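Local coordinates for protein 1-acyl-sn-glycerol-3-phosphate acyltransferase (Thermotoga maritima, PDB 5KYM) that catalyses the transfer of an acyl chain to 1-acyl-sn-glycerol 3-phosphate (lysophosphatidic acid), probably making phosphatidic acid at the membrane, at residues 55-60 with 189-194. Numbering follows the deposited sequence.
With HGX (1-heptadecanoyl-2-tridecanoyl-3-glycerol-phosphonyl choline), chain D; HGX (1-heptadecanoyl-2-tridecanoyl-3-glycerol-phosphonyl choline), chain E.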
# COMPACT_ATOMS: atom_id res chain seq x y z
N ARG A 55 -5.22 5.16 11.34
CA ARG A 55 -4.80 5.35 12.72
C ARG A 55 -3.29 5.36 12.81
O ARG A 55 -2.72 6.11 13.60
CB ARG A 55 -5.40 4.27 13.61
CG ARG A 55 -6.88 4.49 13.87
CD ARG A 55 -7.54 3.54 14.85
NE ARG A 55 -9.01 3.76 14.95
CZ ARG A 55 -9.87 2.90 15.51
NH1 ARG A 55 -9.46 1.75 16.03
NH2 ARG A 55 -11.16 3.17 15.54
N ALA A 56 -2.62 4.52 12.02
CA ALA A 56 -1.18 4.46 12.02
C ALA A 56 -0.53 5.83 11.95
O ALA A 56 0.45 6.15 12.68
CB ALA A 56 -0.71 3.66 10.81
N PHE A 57 -1.04 6.63 11.04
CA PHE A 57 -0.43 7.92 10.86
C PHE A 57 -0.74 8.82 12.04
O PHE A 57 0.08 9.67 12.37
CB PHE A 57 -0.77 8.52 9.50
CG PHE A 57 -0.15 7.79 8.40
CD1 PHE A 57 -0.70 6.60 7.97
CD2 PHE A 57 1.03 8.20 7.86
CE1 PHE A 57 -0.07 5.84 7.02
CE2 PHE A 57 1.70 7.41 6.91
CZ PHE A 57 1.13 6.23 6.49
N THR A 58 -1.86 8.60 12.74
CA THR A 58 -2.14 9.42 13.94
C THR A 58 -1.19 9.06 15.05
O THR A 58 -0.66 9.94 15.70
CB THR A 58 -3.57 9.37 14.45
OG1 THR A 58 -3.74 8.23 15.27
CG2 THR A 58 -4.57 9.36 13.36
N TRP A 59 -0.89 7.78 15.22
CA TRP A 59 0.15 7.43 16.18
C TRP A 59 1.52 8.12 15.93
O TRP A 59 2.34 8.23 16.84
CB TRP A 59 0.32 5.93 16.22
CG TRP A 59 -0.90 5.23 16.42
CD1 TRP A 59 -1.99 5.67 17.06
CD2 TRP A 59 -1.18 3.92 16.01
NE1 TRP A 59 -2.98 4.71 17.06
CE2 TRP A 59 -2.49 3.61 16.44
CE3 TRP A 59 -0.46 2.95 15.32
CZ2 TRP A 59 -3.08 2.37 16.20
CZ3 TRP A 59 -1.05 1.72 15.06
CH2 TRP A 59 -2.34 1.44 15.49
N LEU A 60 1.77 8.52 14.69
CA LEU A 60 2.98 9.29 14.31
C LEU A 60 2.78 10.82 14.29
O LEU A 60 3.71 11.57 13.96
CB LEU A 60 3.53 8.79 12.96
CG LEU A 60 3.92 7.31 13.01
CD1 LEU A 60 4.15 6.73 11.65
CD2 LEU A 60 5.17 7.12 13.83
N TRP A 189 3.95 11.14 -1.53
CA TRP A 189 5.05 11.96 -1.11
C TRP A 189 5.03 12.30 0.35
O TRP A 189 4.04 12.78 0.82
CB TRP A 189 5.04 13.25 -1.83
CG TRP A 189 6.27 14.05 -1.49
CD1 TRP A 189 6.36 15.19 -0.81
CD2 TRP A 189 7.61 13.70 -1.84
NE1 TRP A 189 7.65 15.60 -0.71
CE2 TRP A 189 8.46 14.68 -1.32
CE3 TRP A 189 8.16 12.62 -2.54
CZ2 TRP A 189 9.83 14.63 -1.44
CZ3 TRP A 189 9.53 12.56 -2.67
CH2 TRP A 189 10.36 13.56 -2.11
N GLY A 190 6.14 12.09 1.04
CA GLY A 190 6.28 12.36 2.49
C GLY A 190 6.47 11.15 3.43
O GLY A 190 6.92 11.32 4.53
N THR A 191 6.13 9.96 3.02
CA THR A 191 6.35 8.83 3.84
C THR A 191 7.86 8.61 3.93
O THR A 191 8.35 8.07 4.94
CB THR A 191 5.67 7.56 3.31
OG1 THR A 191 6.07 7.28 1.95
CG2 THR A 191 4.25 7.69 3.37
N TYR A 192 8.60 9.02 2.91
CA TYR A 192 10.07 8.96 2.98
C TYR A 192 10.71 9.83 4.10
O TYR A 192 11.67 9.40 4.72
CB TYR A 192 10.70 9.26 1.61
CG TYR A 192 12.16 9.56 1.68
CD1 TYR A 192 13.11 8.53 1.79
CD2 TYR A 192 12.62 10.85 1.68
CE1 TYR A 192 14.47 8.80 1.91
CE2 TYR A 192 13.99 11.12 1.75
CZ TYR A 192 14.89 10.07 1.86
OH TYR A 192 16.20 10.30 1.93
N HIS A 193 10.16 11.01 4.37
CA HIS A 193 10.65 11.84 5.48
C HIS A 193 10.19 11.27 6.81
O HIS A 193 10.80 11.53 7.81
CB HIS A 193 10.23 13.29 5.33
CG HIS A 193 10.38 13.81 3.92
ND1 HIS A 193 11.49 13.54 3.14
CD2 HIS A 193 9.51 14.49 3.13
CE1 HIS A 193 11.32 14.07 1.94
NE2 HIS A 193 10.13 14.64 1.90
N LEU A 194 9.14 10.46 6.80
CA LEU A 194 8.56 9.85 7.98
C LEU A 194 9.42 8.70 8.49
O LEU A 194 9.83 8.68 9.65
CB LEU A 194 7.17 9.37 7.61
CG LEU A 194 6.08 9.12 8.63
CD1 LEU A 194 6.19 10.03 9.83
CD2 LEU A 194 4.72 9.39 8.00
O11 HGX D . -6.37 5.24 18.18
C11 HGX D . -6.74 4.27 18.86
C12 HGX D . -5.81 3.12 19.16
C13 HGX D . -6.03 2.49 20.53
C14 HGX D . -5.03 1.36 20.80
C15 HGX D . -4.66 1.24 22.29
C16 HGX D . -3.57 0.21 22.64
C17 HGX D . -2.88 0.57 23.97
C18 HGX D . -2.09 -0.55 24.63
O3 HGX D . -8.10 4.20 19.39
C3 HGX D . -9.28 4.57 18.66
C2 HGX D . -10.15 5.60 19.43
C1 HGX D . -10.51 6.88 18.61
O3P HGX D . -9.61 7.26 17.55
O2 HGX D . -9.53 5.93 20.70
C31 HGX D . -10.04 5.19 21.88
O31 HGX D . -11.06 5.64 22.37
C32 HGX D . -9.40 3.92 22.46
C33 HGX D . -8.41 4.12 23.61
C34 HGX D . -8.02 2.79 24.30
C35 HGX D . -6.71 2.90 25.11
C36 HGX D . -6.69 2.15 26.45
C37 HGX D . -5.34 2.14 27.20
C38 HGX D . -5.47 1.66 28.68
C39 HGX D . -4.16 1.26 29.41
C40 HGX D . -4.31 0.95 30.91
O1 HGX D . -11.22 8.70 16.21
P1 HGX D . -10.06 7.75 16.05
O4 HGX D . -10.28 6.52 15.20
O5 HGX D . -8.77 8.52 15.41
C4 HGX D . -8.78 9.85 14.84
C5 HGX D . -9.25 9.83 13.39
O11 HGX E . -9.54 1.24 19.75
C11 HGX E . -10.21 0.23 19.85
C12 HGX E . -9.65 -0.95 20.62
C13 HGX E . -8.15 -0.93 20.96
C14 HGX E . -7.91 -2.13 21.88
C15 HGX E . -6.53 -2.27 22.53
C16 HGX E . -6.55 -3.38 23.62
C17 HGX E . -5.14 -3.82 24.04
C18 HGX E . -5.03 -4.99 25.03
O3 HGX E . -11.57 0.15 19.27
C3 HGX E . -12.14 1.10 18.34
C2 HGX E . -13.47 1.71 18.83
C1 HGX E . -14.06 2.46 17.62
O3P HGX E . -15.40 2.93 17.82
O2 HGX E . -13.27 2.60 19.97
C31 HGX E . -14.06 2.43 21.23
O31 HGX E . -15.25 2.17 21.18
C32 HGX E . -13.44 2.60 22.61
C33 HGX E . -13.19 1.26 23.30
C34 HGX E . -12.19 1.30 24.47
C35 HGX E . -11.20 0.13 24.48
C36 HGX E . -10.58 -0.09 25.87
C37 HGX E . -9.43 -1.12 25.91
C38 HGX E . -8.88 -1.33 27.34
C39 HGX E . -7.49 -2.00 27.42
C40 HGX E . -6.91 -2.06 28.84
O1 HGX E . -16.04 3.68 15.50
P1 HGX E . -16.01 4.14 16.94
O4 HGX E . -15.25 5.39 17.33
O5 HGX E . -17.55 4.36 17.41
C4 HGX E . -18.44 5.26 16.73
C5 HGX E . -19.50 5.84 17.67
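L60 and L194 bring the two backbones nearest each other, yet their CA atoms remain 8.5 Å apart, so 55-60 and 189-194 meet through side chains alone. The first segment lies at the C-terminal part of helix 38-59; the second leaves strand 183-189 and enters the short helix 191-194, with G190 at the N-cap position.

Three apolar side chains carry most of the contact. In L194, CG lies opposite the backbone N and beside the carbonyl carbon (chi1 -158°), a setting that carries both methyls toward 55-60. Its CD2 reaches the F57 ring at the edge, near the ring plane, with CE2 of F57 3.8 Å from CD2 of L194. The other branch faces L60, CD1 of L194 lying 4.3 Å from CD1 of L60. T191 adds its methyl CG2 obliquely to the F57 ring, while its OG1 is hydrogen-bonded to OD1 of D89. V207 of strand 207-211 also packs on F57, T191 and L194, joining this buried cluster to the central sheet.

From the same part of the helix, R55 and W59 point to bound lipid. The extended R55 chain gives NE to phosphate oxygen O4 of the chain D HGX, 3.0 Å away in a bent bond (141°), and C3 of that lipid lies over one face of the guanidinium. Replacing this arginine by an alanine is likely to cost the phosphate oxygen its bond from NE and leave a gap beside C3 of both lipids. The W59 indole edge comes close to the ester carbonyl oxygen O11 of the chain D HGX, which lies near the ring plane, 3.6 Å from NE1 of W59.

The contact illustrates how a single stretch of helix can serve two environments: F57 and L60 join it to the acyltransferase core by apolar packing, whereas R55 and W59 engage phospholipid, consistent with a helix that helps position the enzyme in the bilayer.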